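Protein argonaute (Methanocaldococcus jannaschii, PDB 5G5S) uses short single-stranded DNA guides to bind complementary target strands and slice the target DNA, possibly in defence against invading genetic elements. Local coordinates at residues 100-109 with 142-153. Numbering follows the deposited sequence. Where two conformers were deposited one is given.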
loop_
_atom_site.group_PDB
_atom_site.type_symbol
_atom_site.label_atom_id
_atom_site.label_comp_id
_atom_site.label_asym_id
_atom_site.label_seq_id
_atom_site.Cartn_x
_atom_site.Cartn_y
_atom_site.Cartn_z
ATOM N N ALA A 100 5.297 -20.482 -19.562
ATOM C CA ALA A 100 6.428 -21.377 -19.313
ATOM C C ALA A 100 6.936 -21.301 -17.855
ATOM O O ALA A 100 7.189 -22.349 -17.271
ATOM C CB ALA A 100 7.557 -21.081 -20.291
ATOM N N GLU A 101 7.046 -20.079 -17.270
ATOM C CA GLU A 101 7.487 -19.848 -15.869
ATOM C C GLU A 101 6.571 -20.606 -14.885
ATOM O O GLU A 101 7.056 -21.317 -13.996
ATOM C CB GLU A 101 7.422 -18.350 -15.508
ATOM C CG GLU A 101 8.472 -17.470 -16.157
ATOM C CD GLU A 101 8.174 -15.977 -16.155
ATOM O OE1 GLU A 101 7.068 -15.591 -15.708
ATOM O OE2 GLU A 101 9.042 -15.193 -16.612
ATOM N N LYS A 102 5.246 -20.463 -15.070
ATOM C CA LYS A 102 4.248 -21.101 -14.213
ATOM C C LYS A 102 4.220 -22.609 -14.349
ATOM O O LYS A 102 3.972 -23.300 -13.358
ATOM C CB LYS A 102 2.851 -20.488 -14.408
ATOM C CG LYS A 102 2.640 -19.233 -13.586
ATOM C CD LYS A 102 2.590 -17.991 -14.448
ATOM C CE LYS A 102 3.445 -16.874 -13.895
ATOM N NZ LYS A 102 3.736 -15.834 -14.920
ATOM N N LEU A 103 4.493 -23.124 -15.561
ATOM C CA LEU A 103 4.535 -24.569 -15.783
ATOM C C LEU A 103 5.768 -25.193 -15.138
ATOM O O LEU A 103 5.657 -26.254 -14.539
ATOM C CB LEU A 103 4.347 -24.956 -17.263
ATOM C CG LEU A 103 2.932 -24.695 -17.851
ATOM C CD1 LEU A 103 2.905 -24.906 -19.326
ATOM C CD2 LEU A 103 1.867 -25.575 -17.209
ATOM N N VAL A 104 6.907 -24.479 -15.144
ATOM C CA VAL A 104 8.150 -24.918 -14.481
ATOM C C VAL A 104 7.913 -24.939 -12.957
ATOM O O VAL A 104 8.362 -25.874 -12.284
ATOM C CB VAL A 104 9.386 -24.064 -14.886
ATOM C CG1 VAL A 104 10.625 -24.435 -14.075
ATOM C CG2 VAL A 104 9.674 -24.191 -16.373
ATOM N N ARG A 105 7.164 -23.932 -12.432
ATOM C CA ARG A 105 6.799 -23.828 -11.015
ATOM C C ARG A 105 5.948 -25.017 -10.619
ATOM O O ARG A 105 6.242 -25.665 -9.613
ATOM C CB ARG A 105 6.072 -22.504 -10.711
ATOM C CG ARG A 105 6.043 -22.160 -9.226
ATOM C CD ARG A 105 4.978 -21.136 -8.916
ATOM N NE ARG A 105 5.086 -20.634 -7.547
ATOM C CZ ARG A 105 4.453 -21.155 -6.498
ATOM N NH1 ARG A 105 3.664 -22.213 -6.646
ATOM N NH2 ARG A 105 4.609 -20.624 -5.291
ATOM N N GLY A 106 4.938 -25.319 -11.437
ATOM C CA GLY A 106 4.064 -26.465 -11.221
ATOM C C GLY A 106 4.808 -27.790 -11.265
ATOM O O GLY A 106 4.489 -28.714 -10.512
ATOM N N TYR A 107 5.817 -27.885 -12.141
ATOM C CA TYR A 107 6.648 -29.083 -12.280
ATOM C C TYR A 107 7.451 -29.295 -10.996
ATOM O O TYR A 107 7.409 -30.375 -10.411
ATOM C CB TYR A 107 7.561 -28.963 -13.515
ATOM C CG TYR A 107 8.342 -30.214 -13.841
ATOM C CD1 TYR A 107 7.701 -31.355 -14.319
ATOM C CD2 TYR A 107 9.730 -30.238 -13.743
ATOM C CE1 TYR A 107 8.420 -32.504 -14.650
ATOM C CE2 TYR A 107 10.462 -31.374 -14.092
ATOM C CZ TYR A 107 9.802 -32.509 -14.537
ATOM O OH TYR A 107 10.518 -33.632 -14.889
ATOM N N LEU A 108 8.119 -28.233 -10.539
ATOM C CA LEU A 108 8.910 -28.172 -9.310
ATOM C C LEU A 108 8.040 -28.478 -8.074
ATOM O O LEU A 108 8.496 -29.172 -7.169
ATOM C CB LEU A 108 9.517 -26.757 -9.197
ATOM C CG LEU A 108 11.039 -26.591 -9.238
ATOM C CD1 LEU A 108 11.719 -27.627 -10.117
ATOM C CD2 LEU A 108 11.423 -25.175 -9.660
ATOM N N LYS A 109 6.790 -27.986 -8.055
ATOM C CA LYS A 109 5.849 -28.193 -6.952
ATOM C C LYS A 109 5.255 -29.610 -6.936
ATOM O O LYS A 109 5.382 -30.314 -5.929
ATOM C CB LYS A 109 4.725 -27.128 -6.970
ATOM C CG LYS A 109 3.650 -27.344 -5.912
ATOM C CD LYS A 109 2.569 -26.282 -5.957
ATOM C CE LYS A 109 1.575 -26.433 -4.829
ATOM N NZ LYS A 109 0.593 -25.319 -4.815
ATOM N N TYR A 142 8.244 -18.938 -3.027
ATOM C CA TYR A 142 8.972 -19.147 -4.264
ATOM C C TYR A 142 8.134 -18.890 -5.507
ATOM O O TYR A 142 6.910 -19.021 -5.493
ATOM C CB TYR A 142 9.617 -20.548 -4.286
ATOM C CG TYR A 142 8.599 -21.655 -4.439
ATOM C CD1 TYR A 142 7.809 -22.059 -3.363
ATOM C CD2 TYR A 142 8.395 -22.276 -5.667
ATOM C CE1 TYR A 142 6.803 -23.007 -3.523
ATOM C CE2 TYR A 142 7.400 -23.234 -5.837
ATOM C CZ TYR A 142 6.619 -23.612 -4.756
ATOM O OH TYR A 142 5.667 -24.586 -4.915
ATOM N N GLU A 143 8.829 -18.543 -6.588
ATOM C CA GLU A 143 8.291 -18.271 -7.913
ATOM C C GLU A 143 9.381 -18.586 -8.919
ATOM O O GLU A 143 10.560 -18.585 -8.561
ATOM C CB GLU A 143 7.987 -16.772 -8.006
ATOM C CG GLU A 143 6.756 -16.419 -8.813
ATOM C CD GLU A 143 6.420 -14.943 -8.725
ATOM O OE1 GLU A 143 7.321 -14.112 -8.984
ATOM O OE2 GLU A 143 5.265 -14.616 -8.366
ATOM N N VAL A 144 9.009 -18.859 -10.175
ATOM C CA VAL A 144 9.998 -19.066 -11.231
ATOM C C VAL A 144 9.906 -17.978 -12.293
ATOM O O VAL A 144 8.814 -17.500 -12.598
ATOM C CB VAL A 144 10.322 -20.516 -11.722
ATOM C CG1 VAL A 144 9.513 -21.571 -10.995
ATOM C CG2 VAL A 144 10.238 -20.681 -13.237
ATOM N N LYS A 145 11.066 -17.520 -12.771
ATOM C CA LYS A 145 11.171 -16.444 -13.751
ATOM C C LYS A 145 12.051 -16.832 -14.896
ATOM O O LYS A 145 13.120 -17.408 -14.684
ATOM C CB LYS A 145 11.657 -15.132 -13.099
ATOM C CG LYS A 145 10.607 -14.411 -12.218
ATOM C CD LYS A 145 9.338 -13.923 -12.957
ATOM C CE LYS A 145 9.619 -12.977 -14.101
ATOM N NZ LYS A 145 8.416 -12.771 -14.947
ATOM N N LYS A 146 11.595 -16.550 -16.126
ATOM C CA LYS A 146 12.389 -16.804 -17.308
ATOM C C LYS A 146 13.086 -15.501 -17.649
ATOM O O LYS A 146 12.430 -14.475 -17.820
ATOM C CB LYS A 146 11.568 -17.341 -18.491
ATOM C CG LYS A 146 12.485 -18.021 -19.513
ATOM C CD LYS A 146 11.783 -18.447 -20.795
ATOM C CE LYS A 146 12.778 -19.093 -21.720
ATOM N NZ LYS A 146 12.245 -19.277 -23.089
ATOM N N HIS A 147 14.407 -15.520 -17.580
ATOM C CA HIS A 147 15.238 -14.383 -17.933
ATOM C C HIS A 147 16.150 -14.958 -18.999
ATOM O O HIS A 147 16.765 -16.005 -18.778
ATOM C CB HIS A 147 16.029 -13.868 -16.740
ATOM C CG HIS A 147 16.734 -12.577 -17.003
ATOM N ND1 HIS A 147 16.061 -11.400 -17.239
ATOM C CD2 HIS A 147 18.051 -12.278 -17.071
ATOM C CE1 HIS A 147 16.932 -10.431 -17.443
ATOM N NE2 HIS A 147 18.147 -10.938 -17.345
ATOM N N ASP A 148 16.227 -14.271 -20.139
ATOM C CA ASP A 148 16.960 -14.749 -21.314
ATOM C C ASP A 148 16.354 -16.110 -21.637
ATOM O O ASP A 148 15.140 -16.222 -21.783
ATOM C CB ASP A 148 18.486 -14.761 -21.168
ATOM C CG ASP A 148 19.079 -13.380 -21.247
ATOM O OD1 ASP A 148 18.377 -12.416 -20.892
ATOM O OD2 ASP A 148 20.242 -13.253 -21.668
ATOM N N GLY A 149 17.181 -17.134 -21.775
ATOM C CA GLY A 149 16.675 -18.460 -22.065
ATOM C C GLY A 149 16.693 -19.365 -20.855
ATOM O O GLY A 149 16.486 -20.565 -20.964
ATOM N N ASP A 150 16.943 -18.782 -19.694
ATOM C CA ASP A 150 17.079 -19.544 -18.463
ATOM C C ASP A 150 15.962 -19.296 -17.468
ATOM O O ASP A 150 15.352 -18.228 -17.467
ATOM C CB ASP A 150 18.450 -19.294 -17.814
ATOM C CG ASP A 150 19.637 -19.709 -18.669
ATOM O OD1 ASP A 150 19.596 -20.825 -19.253
ATOM O OD2 ASP A 150 20.624 -18.940 -18.721
ATOM N N TYR A 151 15.712 -20.299 -16.612
ATOM C CA TYR A 151 14.713 -20.263 -15.545
ATOM C C TYR A 151 15.395 -20.110 -14.210
ATOM O O TYR A 151 16.354 -20.826 -13.905
ATOM C CB TYR A 151 13.806 -21.504 -15.576
ATOM C CG TYR A 151 13.022 -21.600 -16.864
ATOM C CD1 TYR A 151 11.793 -20.963 -17.003
ATOM C CD2 TYR A 151 13.545 -22.264 -17.973
ATOM C CE1 TYR A 151 11.083 -21.017 -18.199
ATOM C CE2 TYR A 151 12.848 -22.315 -19.178
ATOM C CZ TYR A 151 11.619 -21.688 -19.287
ATOM O OH TYR A 151 10.931 -21.720 -20.468
ATOM N N TYR A 152 14.912 -19.144 -13.432
ATOM C CA TYR A 152 15.428 -18.793 -12.118
ATOM C C TYR A 152 14.372 -18.985 -11.099
ATOM O O TYR A 152 13.220 -18.654 -11.349
ATOM C CB TYR A 152 15.889 -17.315 -12.099
ATOM C CG TYR A 152 17.070 -17.054 -13.011
ATOM C CD1 TYR A 152 16.888 -16.819 -14.376
ATOM C CD2 TYR A 152 18.374 -17.080 -12.522
ATOM C CE1 TYR A 152 17.972 -16.597 -15.222
ATOM C CE2 TYR A 152 19.468 -16.901 -13.368
ATOM C CZ TYR A 152 19.263 -16.653 -14.715
ATOM O OH TYR A 152 20.347 -16.452 -15.537
ATOM N N LEU A 153 14.742 -19.498 -9.936
ATOM C CA LEU A 153 13.798 -19.588 -8.837
ATOM C C LEU A 153 14.006 -18.357 -7.973
ATOM O O LEU A 153 15.140 -18.062 -7.590
ATOM C CB LEU A 153 13.932 -20.879 -8.002
ATOM C CG LEU A 153 12.751 -21.129 -7.022
ATOM C CD1 LEU A 153 11.579 -21.829 -7.710
ATOM C CD2 LEU A 153 13.193 -21.917 -5.808
#
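Arg105 sets CG anti to its backbone N (chi1 -163°) and runs extended to NE, while Tyr142 tucks CG between its own N and carbonyl carbon (chi1 71°), turning the ring back beneath the guanidinium. The two planes lie 10° apart, with CZ of Arg105 4.0 Å from the ring centroid of Tyr142, a stacked cation-pi pair. From the same position Arg105 NH2 donates to Tyr142 O at 2.8 Å, tilted from the carbonyl plane, and NE adds a weak bond. One residue thus receives the guanidinium on both its ring and its carbonyl, while the phenol OH bonds to Glu115.

Toward the other end of the helix, the extended side chain of Glu101 carries its carboxylate to the hairpin. Glu101 OE2 accepts a nearly straight hydrogen bond from Lys146 N (2.9 Å) on its anti side and a salt-bridging one from Lys145 NZ (3.0 Å) on its syn side, both tilted out of the carboxylate plane toward the same face. The lysine chain is bent, and its amine also bonds to Gly619 O; Lys102 NZ makes a weak bond to Glu101 OE1.

Between these polar grips Val104 CG2 sits over one face of the Tyr151 ring, 4.0 Å from its centroid; a turn further on, Leu108 CD2 meets Leu153 CD1 at 3.9 Å.

Helix 97-111 of the N-terminal domain is therefore fastened to the hairpin of strands 134-147 and 150-163 by a salt bridge with a backbone amide bond at one point and a stacked guanidinium bonded to a carbonyl at the other, alongside apolar packing, and the gathered lysines would be expected to favour an ionised Glu101.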